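Local coordinates for protein N(2),N(2)-dimethylguanosine tRNA methyltransferase (Pyrococcus horikoshii, PDB 2DUL) that probably dimethylates the guanine at position 26 of tRNAs on its N2 atom, using S-adenosyl-L-methionine as the methyl donor, at residues A[169-174]-A[190-195]; A[322-327]-A[333-338]; A[340-345]-A[352-357]; A[360-365]-A[369-374]. One frame throughout, in Å; residues are numbered along the deposited sequence.

Contact 1 (A[169-174]-A[190-195]); sequences PLCGAH and ELCHEV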
loop_
_atom_site.group_PDB
_atom_site.type_symbol
_atom_site.label_atom_id
_atom_site.label_comp_id
_atom_site.label_asym_id
_atom_site.label_seq_id
_atom_site.Cartn_x
_atom_site.Cartn_y
_atom_site.Cartn_z
ATOM N N PRO A 169 -15.373 -2.729 -1.847
ATOM C CA PRO A 169 -15.264 -3.674 -2.957
ATOM C C PRO A 169 -14.117 -4.666 -2.754
ATOM O O PRO A 169 -14.234 -5.836 -3.106
ATOM C CB PRO A 169 -15.061 -2.761 -4.166
ATOM C CG PRO A 169 -14.272 -1.635 -3.592
ATOM C CD PRO A 169 -14.962 -1.376 -2.266
ATOM N N LEU A 170 -13.017 -4.203 -2.164
ATOM C CA LEU A 170 -11.868 -5.076 -1.937
ATOM C C LEU A 170 -12.098 -6.133 -0.857
ATOM O O LEU A 170 -11.436 -7.172 -0.846
ATOM C CB LEU A 170 -10.627 -4.244 -1.601
ATOM C CG LEU A 170 -10.082 -3.415 -2.769
ATOM C CD1 LEU A 170 -8.918 -2.559 -2.301
ATOM C CD2 LEU A 170 -9.644 -4.346 -3.894
ATOM N N CYS A 171 -13.031 -5.875 0.053
ATOM C CA CYS A 171 -13.309 -6.838 1.106
ATOM C C CYS A 171 -14.501 -7.731 0.814
ATOM O O CYS A 171 -14.906 -8.528 1.657
ATOM C CB CYS A 171 -13.493 -6.134 2.446
ATOM S SG CYS A 171 -11.965 -6.080 3.390
ATOM N N GLY A 172 -15.063 -7.595 -0.383
ATOM C CA GLY A 172 -16.185 -8.434 -0.763
ATOM C C GLY A 172 -17.593 -7.943 -0.472
ATOM O O GLY A 172 -18.553 -8.582 -0.895
ATOM N N ALA A 173 -17.735 -6.829 0.243
ATOM C CA ALA A 173 -19.068 -6.309 0.547
ATOM C C ALA A 173 -19.792 -5.869 -0.729
ATOM O O ALA A 173 -20.993 -6.106 -0.881
ATOM C CB ALA A 173 -18.969 -5.142 1.523
ATOM N N HIS A 174 -19.055 -5.228 -1.635
ATOM C CA HIS A 174 -19.594 -4.753 -2.911
ATOM C C HIS A 174 -18.887 -5.502 -4.044
ATOM O O HIS A 174 -18.018 -4.948 -4.720
ATOM C CB HIS A 174 -19.344 -3.248 -3.070
ATOM C CG HIS A 174 -20.047 -2.400 -2.054
ATOM N ND1 HIS A 174 -19.934 -1.026 -2.029
ATOM C CD2 HIS A 174 -20.876 -2.726 -1.034
ATOM C CE1 HIS A 174 -20.663 -0.543 -1.038
ATOM N NE2 HIS A 174 -21.245 -1.555 -0.419
ATOM N N GLU A 190 -12.939 -13.529 7.186
ATOM C CA GLU A 190 -11.691 -13.330 7.912
ATOM C C GLU A 190 -10.444 -13.060 7.074
ATOM O O GLU A 190 -9.498 -12.448 7.557
ATOM C CB GLU A 190 -11.421 -14.538 8.820
ATOM C CG GLU A 190 -11.336 -15.863 8.076
ATOM C CD GLU A 190 -12.633 -16.650 8.118
ATOM O OE1 GLU A 190 -13.710 -16.052 7.918
ATOM O OE2 GLU A 190 -12.573 -17.876 8.343
ATOM N N LEU A 191 -10.429 -13.519 5.829
ATOM C CA LEU A 191 -9.260 -13.320 4.978
ATOM C C LEU A 191 -9.330 -12.089 4.073
ATOM O O LEU A 191 -8.353 -11.762 3.400
ATOM C CB LEU A 191 -9.041 -14.565 4.107
ATOM C CG LEU A 191 -8.273 -15.762 4.688
ATOM C CD1 LEU A 191 -8.604 -15.966 6.149
ATOM C CD2 LEU A 191 -8.592 -17.001 3.866
ATOM N N CYS A 192 -10.463 -11.393 4.078
ATOM C CA CYS A 192 -10.649 -10.248 3.187
ATOM C C CYS A 192 -9.597 -9.141 3.217
ATOM O O CYS A 192 -9.268 -8.584 2.167
ATOM C CB CYS A 192 -12.047 -9.642 3.373
ATOM S SG CYS A 192 -12.317 -8.726 4.892
ATOM N N HIS A 193 -9.060 -8.814 4.390
ATOM C CA HIS A 193 -8.046 -7.771 4.457
ATOM C C HIS A 193 -6.840 -8.160 3.594
ATOM O O HIS A 193 -6.301 -7.332 2.857
ATOM C CB HIS A 193 -7.600 -7.546 5.903
ATOM C CG HIS A 193 -8.667 -6.971 6.783
ATOM N ND1 HIS A 193 -8.560 -6.933 8.157
ATOM C CD2 HIS A 193 -9.864 -6.410 6.483
ATOM C CE1 HIS A 193 -9.647 -6.377 8.665
ATOM N NE2 HIS A 193 -10.454 -6.051 7.671
ATOM N N GLU A 194 -6.421 -9.420 3.675
ATOM C CA GLU A 194 -5.278 -9.840 2.877
ATOM C C GLU A 194 -5.644 -10.046 1.412
ATOM O O GLU A 194 -4.884 -9.654 0.526
ATOM C CB GLU A 194 -4.635 -11.120 3.420
ATOM C CG GLU A 194 -3.337 -11.441 2.664
ATOM C CD GLU A 194 -2.578 -12.632 3.203
ATOM O OE1 GLU A 194 -2.721 -12.948 4.402
ATOM O OE2 GLU A 194 -1.806 -13.239 2.426
ATOM N N VAL A 195 -6.791 -10.669 1.150
ATOM C CA VAL A 195 -7.209 -10.899 -0.236
ATOM C C VAL A 195 -7.348 -9.557 -0.956
ATOM O O VAL A 195 -6.905 -9.401 -2.102
ATOM C CB VAL A 195 -8.542 -11.684 -0.299
ATOM C CG1 VAL A 195 -9.049 -11.760 -1.740
ATOM C CG2 VAL A 195 -8.330 -13.091 0.246
#

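Contact 2 (A[322-327]-A[333-338]); sequences YDTHAI and IETKKV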
loop_
_atom_site.group_PDB
_atom_site.type_symbol
_atom_site.label_atom_id
_atom_site.label_comp_id
_atom_site.label_asym_id
_atom_site.label_seq_id
_atom_site.Cartn_x
_atom_site.Cartn_y
_atom_site.Cartn_z
ATOM N N TYR A 322 -4.696 -18.558 8.959
ATOM C CA TYR A 322 -5.830 -19.221 9.585
ATOM C C TYR A 322 -6.301 -18.363 10.751
ATOM O O TYR A 322 -5.519 -18.025 11.635
ATOM C CB TYR A 322 -5.430 -20.618 10.080
ATOM C CG TYR A 322 -4.967 -21.542 8.969
ATOM C CD1 TYR A 322 -5.803 -21.841 7.893
ATOM C CD2 TYR A 322 -3.683 -22.087 8.974
ATOM C CE1 TYR A 322 -5.369 -22.658 6.846
ATOM C CE2 TYR A 322 -3.242 -22.905 7.931
ATOM C CZ TYR A 322 -4.089 -23.183 6.872
ATOM O OH TYR A 322 -3.655 -23.980 5.830
ATOM N N ASP A 323 -7.577 -17.996 10.734
ATOM C CA ASP A 323 -8.148 -17.174 11.797
ATOM C C ASP A 323 -8.742 -18.116 12.842
ATOM O O ASP A 323 -9.761 -18.754 12.602
ATOM C CB ASP A 323 -9.226 -16.258 11.221
ATOM C CG ASP A 323 -9.699 -15.216 12.217
ATOM O OD1 ASP A 323 -10.369 -15.593 13.206
ATOM O OD2 ASP A 323 -9.387 -14.021 12.013
ATOM N N THR A 324 -8.087 -18.205 13.996
ATOM C CA THR A 324 -8.528 -19.092 15.068
ATOM C C THR A 324 -9.985 -18.883 15.471
ATOM O O THR A 324 -10.713 -19.842 15.721
ATOM C CB THR A 324 -7.644 -18.928 16.322
ATOM O OG1 THR A 324 -6.265 -19.097 15.962
ATOM C CG2 THR A 324 -8.008 -19.978 17.360
ATOM N N HIS A 325 -10.410 -17.629 15.532
ATOM C CA HIS A 325 -11.782 -17.329 15.914
ATOM C C HIS A 325 -12.785 -17.790 14.854
ATOM O O HIS A 325 -13.693 -18.567 15.146
ATOM C CB HIS A 325 -11.937 -15.830 16.171
ATOM C CG HIS A 325 -13.289 -15.446 16.681
ATOM N ND1 HIS A 325 -14.394 -15.348 15.864
ATOM C CD2 HIS A 325 -13.725 -15.183 17.936
ATOM C CE1 HIS A 325 -15.453 -15.040 16.593
ATOM N NE2 HIS A 325 -15.074 -14.935 17.854
ATOM N N ALA A 326 -12.610 -17.320 13.624
ATOM C CA ALA A 326 -13.514 -17.684 12.536
ATOM C C ALA A 326 -13.577 -19.194 12.299
ATOM O O ALA A 326 -14.656 -19.747 12.090
ATOM C CB ALA A 326 -13.101 -16.968 11.249
ATOM N N ILE A 327 -12.425 -19.858 12.327
ATOM C CA ILE A 327 -12.393 -21.298 12.108
ATOM C C ILE A 327 -13.142 -22.011 13.226
ATOM O O ILE A 327 -13.825 -23.007 12.990
ATOM C CB ILE A 327 -10.943 -21.826 12.020
ATOM C CG1 ILE A 327 -10.285 -21.293 10.741
ATOM C CG2 ILE A 327 -10.937 -23.351 12.022
ATOM C CD1 ILE A 327 -8.849 -21.754 10.523
ATOM N N ILE A 333 -16.117 -25.591 17.039
ATOM C CA ILE A 333 -15.242 -26.186 18.036
ATOM C C ILE A 333 -14.679 -25.094 18.931
ATOM O O ILE A 333 -14.713 -23.913 18.584
ATOM C CB ILE A 333 -14.053 -26.937 17.386
ATOM C CG1 ILE A 333 -13.228 -25.967 16.535
ATOM C CG2 ILE A 333 -14.564 -28.097 16.543
ATOM C CD1 ILE A 333 -11.966 -26.581 15.941
ATOM N N GLU A 334 -14.180 -25.498 20.093
ATOM C CA GLU A 334 -13.568 -24.572 21.032
ATOM C C GLU A 334 -12.089 -24.540 20.663
ATOM O O GLU A 334 -11.529 -25.560 20.257
ATOM C CB GLU A 334 -13.738 -25.078 22.465
ATOM C CG GLU A 334 -15.177 -25.059 22.958
ATOM C CD GLU A 334 -15.644 -23.669 23.351
ATOM O OE1 GLU A 334 -15.469 -22.725 22.548
ATOM O OE2 GLU A 334 -16.193 -23.523 24.466
ATOM N N THR A 335 -11.458 -23.378 20.803
ATOM C CA THR A 335 -10.047 -23.237 20.457
ATOM C C THR A 335 -9.181 -22.659 21.572
ATOM O O THR A 335 -9.673 -22.007 22.496
ATOM C CB THR A 335 -9.874 -22.334 19.227
ATOM O OG1 THR A 335 -10.313 -21.009 19.550
ATOM C CG2 THR A 335 -10.688 -22.861 18.058
ATOM N N LYS A 336 -7.878 -22.899 21.462
ATOM C CA LYS A 336 -6.913 -22.398 22.432
ATOM C C LYS A 336 -6.629 -20.945 22.078
ATOM O O LYS A 336 -7.149 -20.432 21.086
ATOM C CB LYS A 336 -5.623 -23.215 22.358
ATOM C CG LYS A 336 -5.823 -24.703 22.591
ATOM C CD LYS A 336 -4.542 -25.488 22.344
ATOM C CE LYS A 336 -4.766 -26.980 22.543
ATOM N NZ LYS A 336 -3.564 -27.782 22.173
ATOM N N LYS A 337 -5.803 -20.281 22.880
ATOM C CA LYS A 337 -5.469 -18.886 22.619
ATOM C C LYS A 337 -4.390 -18.767 21.541
ATOM O O LYS A 337 -3.577 -19.674 21.358
ATOM C CB LYS A 337 -4.980 -18.205 23.897
ATOM C CG LYS A 337 -4.704 -16.731 23.691
ATOM C CD LYS A 337 -3.801 -16.146 24.757
ATOM C CE LYS A 337 -3.466 -14.705 24.402
ATOM N NZ LYS A 337 -3.020 -14.599 22.979
ATOM N N VAL A 338 -4.381 -17.636 20.841
ATOM C CA VAL A 338 -3.411 -17.391 19.774
ATOM C C VAL A 338 -1.959 -17.609 20.199
ATOM O O VAL A 338 -1.205 -18.304 19.518
ATOM C CB VAL A 338 -3.551 -15.955 19.219
ATOM C CG1 VAL A 338 -2.418 -15.656 18.246
ATOM C CG2 VAL A 338 -4.895 -15.799 18.525
HETATM O O HOH W 1 -12.449 -19.828 18.073
#

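Contact 3 (A[340-345]-A[352-357]); sequences EIISAL and ATRTHF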
loop_
_atom_site.group_PDB
_atom_site.type_symbol
_atom_site.label_atom_id
_atom_site.label_comp_id
_atom_site.label_asym_id
_atom_site.label_seq_id
_atom_site.Cartn_x
_atom_site.Cartn_y
_atom_site.Cartn_z
ATOM N N GLU A 340 -0.781 -19.377 22.591
ATOM C CA GLU A 340 -0.569 -20.795 22.876
ATOM C C GLU A 340 -0.414 -21.607 21.592
ATOM O O GLU A 340 0.419 -22.513 21.507
ATOM C CB GLU A 340 -1.747 -21.347 23.689
ATOM C CG GLU A 340 -1.912 -20.699 25.056
ATOM C CD GLU A 340 -3.216 -21.078 25.746
ATOM O OE1 GLU A 340 -3.378 -20.714 26.931
ATOM O OE2 GLU A 340 -4.080 -21.727 25.113
ATOM N N ILE A 341 -1.223 -21.274 20.594
ATOM C CA ILE A 341 -1.190 -21.976 19.320
ATOM C C ILE A 341 0.128 -21.745 18.594
ATOM O O ILE A 341 0.718 -22.682 18.052
ATOM C CB ILE A 341 -2.362 -21.528 18.423
ATOM C CG1 ILE A 341 -3.688 -21.861 19.115
ATOM C CG2 ILE A 341 -2.287 -22.226 17.075
ATOM C CD1 ILE A 341 -4.906 -21.232 18.464
ATOM N N ILE A 342 0.589 -20.500 18.577
ATOM C CA ILE A 342 1.846 -20.184 17.913
ATOM C C ILE A 342 2.981 -20.957 18.575
ATOM O O ILE A 342 3.825 -21.545 17.892
ATOM C CB ILE A 342 2.151 -18.666 17.968
ATOM C CG1 ILE A 342 1.136 -17.903 17.110
ATOM C CG2 ILE A 342 3.574 -18.401 17.470
ATOM C CD1 ILE A 342 1.332 -16.400 17.105
ATOM N N SER A 343 3.002 -20.958 19.904
ATOM C CA SER A 343 4.042 -21.676 20.638
ATOM C C SER A 343 4.000 -23.164 20.306
ATOM O O SER A 343 5.038 -23.786 20.064
ATOM C CB SER A 343 3.872 -21.481 22.149
ATOM O OG SER A 343 4.090 -20.129 22.512
ATOM N N ALA A 344 2.797 -23.725 20.285
ATOM C CA ALA A 344 2.622 -25.140 19.978
ATOM C C ALA A 344 3.097 -25.480 18.565
ATOM O O ALA A 344 3.746 -26.503 18.353
ATOM C CB ALA A 344 1.158 -25.530 20.147
ATOM N N LEU A 345 2.772 -24.625 17.599
ATOM C CA LEU A 345 3.180 -24.857 16.216
ATOM C C LEU A 345 4.702 -24.835 16.075
ATOM O O LEU A 345 5.285 -25.682 15.398
ATOM C CB LEU A 345 2.556 -23.804 15.297
ATOM C CG LEU A 345 1.054 -23.990 15.034
ATOM C CD1 LEU A 345 0.493 -22.773 14.308
ATOM C CD2 LEU A 345 0.839 -25.259 14.213
ATOM N N ALA A 352 5.425 -19.988 12.536
ATOM C CA ALA A 352 4.122 -19.446 12.894
ATOM C C ALA A 352 4.287 -18.078 13.530
ATOM O O ALA A 352 5.100 -17.904 14.436
ATOM C CB ALA A 352 3.414 -20.386 13.857
ATOM N N THR A 353 3.514 -17.108 13.050
ATOM C CA THR A 353 3.572 -15.752 13.581
ATOM C C THR A 353 2.184 -15.132 13.559
ATOM O O THR A 353 1.257 -15.669 12.948
ATOM C CB THR A 353 4.468 -14.825 12.725
ATOM O OG1 THR A 353 3.819 -14.573 11.468
ATOM C CG2 THR A 353 5.827 -15.457 12.472
ATOM N N ARG A 354 2.051 -13.999 14.234
ATOM C CA ARG A 354 0.796 -13.267 14.241
ATOM C C ARG A 354 0.839 -12.489 12.927
ATOM O O ARG A 354 1.873 -12.461 12.259
ATOM C CB ARG A 354 0.753 -12.288 15.420
ATOM C CG ARG A 354 0.657 -12.940 16.790
ATOM C CD ARG A 354 0.965 -11.933 17.891
ATOM N NE ARG A 354 0.880 -12.521 19.226
ATOM C CZ ARG A 354 -0.258 -12.735 19.880
ATOM N NH1 ARG A 354 -0.236 -13.281 21.090
ATOM N NH2 ARG A 354 -1.418 -12.389 19.334
ATOM N N THR A 355 -0.271 -11.864 12.550
ATOM C CA THR A 355 -0.299 -11.075 11.320
ATOM C C THR A 355 -1.062 -9.775 11.526
ATOM O O THR A 355 -2.053 -9.740 12.254
ATOM C CB THR A 355 -0.957 -11.838 10.149
ATOM O OG1 THR A 355 -1.163 -10.931 9.055
ATOM C CG2 THR A 355 -2.300 -12.441 10.573
ATOM N N HIS A 356 -0.597 -8.714 10.876
ATOM C CA HIS A 356 -1.231 -7.405 10.983
ATOM C C HIS A 356 -2.604 -7.393 10.303
ATOM O O HIS A 356 -3.387 -6.464 10.498
ATOM C CB HIS A 356 -0.343 -6.346 10.332
ATOM C CG HIS A 356 -0.364 -6.388 8.835
ATOM N ND1 HIS A 356 -1.178 -5.572 8.080
ATOM C CD2 HIS A 356 0.291 -7.185 7.957
ATOM C CE1 HIS A 356 -1.025 -5.865 6.800
ATOM N NE2 HIS A 356 -0.140 -6.840 6.699
ATOM N N PHE A 357 -2.894 -8.418 9.505
ATOM C CA PHE A 357 -4.172 -8.486 8.796
ATOM C C PHE A 357 -5.371 -8.756 9.702
ATOM O O PHE A 357 -6.498 -8.375 9.382
ATOM C CB PHE A 357 -4.122 -9.559 7.700
ATOM C CG PHE A 357 -3.311 -9.165 6.489
ATOM C CD1 PHE A 357 -3.653 -8.040 5.738
ATOM C CD2 PHE A 357 -2.218 -9.930 6.090
ATOM C CE1 PHE A 357 -2.919 -7.685 4.606
ATOM C CE2 PHE A 357 -1.476 -9.584 4.957
ATOM C CZ PHE A 357 -1.828 -8.460 4.214
#

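Contact 4 (A[360-365]-A[369-374]); sequences TGIKTS and EVFIET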
loop_
_atom_site.group_PDB
_atom_site.type_symbol
_atom_site.label_atom_id
_atom_site.label_comp_id
_atom_site.label_asym_id
_atom_site.label_seq_id
_atom_site.Cartn_x
_atom_site.Cartn_y
_atom_site.Cartn_z
ATOM N N THR A 360 -6.666 -12.171 15.385
ATOM C CA THR A 360 -6.732 -13.594 15.711
ATOM C C THR A 360 -6.189 -14.472 14.583
ATOM O O THR A 360 -6.354 -15.694 14.600
ATOM C CB THR A 360 -8.179 -14.025 16.022
ATOM O OG1 THR A 360 -9.048 -13.592 14.966
ATOM C CG2 THR A 360 -8.641 -13.412 17.339
ATOM N N GLY A 361 -5.527 -13.852 13.613
ATOM C CA GLY A 361 -4.983 -14.615 12.506
ATOM C C GLY A 361 -3.574 -15.121 12.754
ATOM O O GLY A 361 -2.766 -14.455 13.399
ATOM N N ILE A 362 -3.276 -16.313 12.252
ATOM C CA ILE A 362 -1.945 -16.876 12.414
ATOM C C ILE A 362 -1.408 -17.335 11.066
ATOM O O ILE A 362 -2.043 -18.136 10.374
ATOM C CB ILE A 362 -1.943 -18.089 13.376
ATOM C CG1 ILE A 362 -2.346 -17.647 14.784
ATOM C CG2 ILE A 362 -0.550 -18.719 13.410
ATOM C CD1 ILE A 362 -2.605 -18.808 15.729
ATOM N N LYS A 363 -0.252 -16.797 10.696
ATOM C CA LYS A 363 0.419 -17.165 9.454
ATOM C C LYS A 363 1.250 -18.377 9.846
ATOM O O LYS A 363 1.952 -18.349 10.861
ATOM C CB LYS A 363 1.366 -16.048 8.994
ATOM C CG LYS A 363 1.057 -15.420 7.629
ATOM C CD LYS A 363 0.057 -14.298 7.745
ATOM C CE LYS A 363 0.083 -13.379 6.523
ATOM N NZ LYS A 363 -0.276 -14.052 5.240
ATOM N N THR A 364 1.180 -19.443 9.064
ATOM C CA THR A 364 1.959 -20.622 9.391
ATOM C C THR A 364 2.229 -21.502 8.188
ATOM O O THR A 364 1.453 -21.523 7.230
ATOM C CB THR A 364 1.261 -21.473 10.470
ATOM O OG1 THR A 364 2.086 -22.598 10.795
ATOM C CG2 THR A 364 -0.087 -21.972 9.979
ATOM N N SER A 365 3.341 -22.224 8.244
ATOM C CA SER A 365 3.715 -23.138 7.175
ATOM C C SER A 365 2.956 -24.454 7.345
ATOM O O SER A 365 2.886 -25.267 6.424
ATOM C CB SER A 365 5.224 -23.406 7.225
ATOM O OG SER A 365 5.612 -23.920 8.496
ATOM N N GLU A 369 -4.895 -29.224 8.396
ATOM C CA GLU A 369 -5.235 -30.268 9.356
ATOM C C GLU A 369 -4.363 -30.239 10.600
ATOM O O GLU A 369 -4.837 -30.527 11.699
ATOM C CB GLU A 369 -5.159 -31.647 8.703
ATOM C CG GLU A 369 -6.155 -31.867 7.573
ATOM C CD GLU A 369 -7.607 -31.640 7.987
ATOM O OE1 GLU A 369 -7.948 -31.839 9.176
ATOM O OE2 GLU A 369 -8.417 -31.284 7.106
ATOM N N VAL A 370 -3.089 -29.901 10.438
ATOM C CA VAL A 370 -2.198 -29.827 11.592
ATOM C C VAL A 370 -2.611 -28.632 12.450
ATOM O O VAL A 370 -2.583 -28.701 13.675
ATOM C CB VAL A 370 -0.729 -29.657 11.166
ATOM C CG1 VAL A 370 0.130 -29.320 12.379
ATOM C CG2 VAL A 370 -0.232 -30.939 10.512
ATOM N N PHE A 371 -2.993 -27.537 11.799
ATOM C CA PHE A 371 -3.420 -26.345 12.526
ATOM C C PHE A 371 -4.648 -26.658 13.379
ATOM O O PHE A 371 -4.698 -26.312 14.557
ATOM C CB PHE A 371 -3.762 -25.211 11.551
ATOM C CG PHE A 371 -4.126 -23.916 12.230
ATOM C CD1 PHE A 371 -3.135 -23.073 12.726
ATOM C CD2 PHE A 371 -5.462 -23.547 12.386
ATOM C CE1 PHE A 371 -3.465 -21.877 13.368
ATOM C CE2 PHE A 371 -5.808 -22.352 13.029
ATOM C CZ PHE A 371 -4.808 -21.515 13.519
ATOM N N ILE A 372 -5.632 -27.316 12.771
ATOM C CA ILE A 372 -6.872 -27.667 13.459
ATOM C C ILE A 372 -6.622 -28.559 14.670
ATOM O O ILE A 372 -7.199 -28.348 15.742
ATOM C CB ILE A 372 -7.857 -28.385 12.506
ATOM C CG1 ILE A 372 -8.223 -27.458 11.346
ATOM C CG2 ILE A 372 -9.109 -28.811 13.263
ATOM C CD1 ILE A 372 -8.770 -26.118 11.777
ATOM N N GLU A 373 -5.767 -29.558 14.499
ATOM C CA GLU A 373 -5.459 -30.460 15.596
ATOM C C GLU A 373 -4.775 -29.682 16.713
ATOM O O GLU A 373 -4.941 -29.994 17.888
ATOM C CB GLU A 373 -4.553 -31.600 15.117
ATOM C CG GLU A 373 -4.277 -32.653 16.187
ATOM C CD GLU A 373 -3.548 -33.873 15.642
ATOM O OE1 GLU A 373 -2.380 -33.733 15.221
ATOM O OE2 GLU A 373 -4.150 -34.972 15.634
ATOM N N THR A 374 -4.019 -28.655 16.341
ATOM C CA THR A 374 -3.308 -27.840 17.322
ATOM C C THR A 374 -4.195 -26.831 18.055
ATOM O O THR A 374 -3.966 -26.546 19.228
ATOM C CB THR A 374 -2.156 -27.066 16.663
ATOM O OG1 THR A 374 -1.275 -27.985 16.006
ATOM C CG2 THR A 374 -1.381 -26.278 17.711
#

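Contact 1 (A[169-174]-A[190-195])
The sulfur of Cys171 is the atom on which this contact converges, for both Cys192 and His193 reach it. Cys171 SG lies 3.1 Å from Cys192 SG. That is too long for a disulfide bond and short for unbonded sulfurs, so the state of the pair is doubtful; the model places no bond between them. The two CB-SG bonds cross steeply, and Cys171 SG is also 3.6 Å from Cys192 CB. Cys192 SG is lodged between its backbone N and carbonyl carbon (chi1 73°), the rotation that keeps it beside the partner sulfur. Its CB meanwhile rests 3.5 Å from the carbonyl oxygen Cys171 O.

His193 supplies the second approach. Its CD2 stands 3.8 Å from Cys171 SG, and the sulfur lies at the ring's edge, 85° off the ring normal, so this is an in-plane sulfur-aromatic contact and not one over a face. The ring has further partners that fix its rotation: ND1 is hydrogen-bonded to Phe357 O, and the ring stacks with that of Tyr222. No hydrogen bond joins the two segments.

Cys171 is brought here by the end of its helix. Gly172, at positive phi, closes a Schellman motif, and the chain then turns away from Cys192. Leu170 and Cys171 rest on Phe227 of strand 226-235, and Pro169 packs against helix 175-182. The contact thus sets the C-terminal end of helix 167-170 against the first turn of helix 192-209, beside an antiparallel strand of the large sheet.

Contact 2 (A[322-327]-A[333-338])
Thr324 and Thr335 make the van der Waals part of this contact, their side chains sliding past each other in opposite directions. The methyl Thr324 CG2 sits 3.3 Å from Thr335 OG1; with OG1 of Thr324 beside the backbone N (chi1 -53°), CG2 is turned anti to that N and toward the loop. The same methyl also comes within 3.9 Å of Lys336 O. Val338 CG2 comes no nearer than 4.4 Å to Thr324 OG1, a loose methyl-to-oxygen touch.

The polar link is indirect. One water donates to Thr324 O at 2.9 Å and is also hydrogen-bonded to Thr335 OG1 at 2.9 Å, so it bridges the helix to the loop. With a valine at Thr335 this water would probably lose its loop partner.

Capping within 322-327 is a third kind of interaction. Asp323, at the N-cap, accepts from Ala326 N through OD1 at 2.9 Å, nearly straight at 176°; its OD2 takes a hydrogen bond with Ser358 OG. The helix start that carries Thr324 is thereby fixed.

No direct hydrogen bond crosses, and Thr324 OG1 is buried without a partner in the model. Between these two segments the link is therefore methyl packing plus one water-mediated polar bridge.

Contact 3 (A[340-345]-A[352-357])
In a unit whose topology is consistent with a winged helix, Ile342 and Leu345 of helix 338-347 pack on Ala352 and Arg354 of the strand that follows. The axes of helix segment 340-345 and strand 352-355 approach to 7.8 Å and run nearly antiparallel, at 152°. Ile342 does most of the touching with two branches. With CG1 beside the backbone N (chi1 -68°), CG2 of Ile342 is anti to that N and lies 3.4 Å from the carbonyl oxygen Ala352 O. The other branch stretches further along the strand, and its CD1 comes 3.5 Å from Arg354 CG, the two side chains crossing at about a right angle.

One turn later Leu345 meets the start of the strand: both its CB and its CD1 are 3.8 Å from Ala352 CB. The order helix 302-314, strand 322-323, helices 324-331 and 338-347, then strands 352-355 and 361-364, with the last strand central in the sheet, is the evidence for that fold. In it the contact seats the third helix on the first strand of the wing hairpin.

Shortening Ile342 to an alanine is likely to leave Arg354 CG and Ala352 O without the branches that pack on them. Ala352 O also accepts a hydrogen bond from Arg346 NH2. Further along, Thr353 OG1 donates to Arg354 O at 3.0 Å and itself accepts from Leu316 N. Thr355 OG1 takes Phe357 N at 3.1 Å, an ST turn.

Contact 4 (A[360-365]-A[369-374])
The ring of Phe371 is the flat group here, and Ile362 meets it at the edge. Ile362 CD1 lies close to the ring plane, 4.0 Å from Phe371 CE1 and 4.1 Å from Phe371 CZ, so the methyl faces the rim and not the pi cloud. Thr364 CG2 comes in obliquely, 4.2 Å from Phe371 CD1. Outside the two segments the ring of Tyr322 also meets that of Phe371, with planes at about 35°, and Thr324 and Ile341 add side-chain contacts.

The ring reaches the strand because CG is anti to the backbone N (chi1 -176°), which carries it away from helix 368-375. Ile362 and Thr364, two residues apart on the strand, both send their CB toward the helix and so present one face of the sheet to it. The polar end of Thr364 turns to other partners, OG1 being hydrogen-bonded to Glu351 O.

Within the helix, Val370 O takes two bonds, from Thr374 N at 3.0 Å and from Thr374 OG1 at 2.8 Å, which arrive from opposite faces of its plane.

No hydrogen bond joins strand and helix. Apolar packing of a C-terminal helix on the central strand of a three-stranded antiparallel sheet is what remains, an addition to a topology consistent with a winged helix.

Contacts 2, 3 and 4 share one small antiparallel sheet, their centres only 8 to 11 Å apart. Strand 361-364 of contact 4 lies between strand 322-323 of contact 2, with Tyr322 O 2.9 Å from Ile362 N, and strand 352-355 of contact 3, with Thr353 O 2.9 Å from Lys363 N. Ile341 CD1, from the helix of contact 3, packs 3.5 Å from Thr324 CG2 of contact 2. The centre of contact 1 lies 20 to 22 Å from the other centres, beside the large sheet, but its helix reaches this unit: Glu194 OE1 forms a salt bridge with Lys363 NZ at 2.8 Å. All four contacts lie away from the predicted S-adenosyl-L-methionine site.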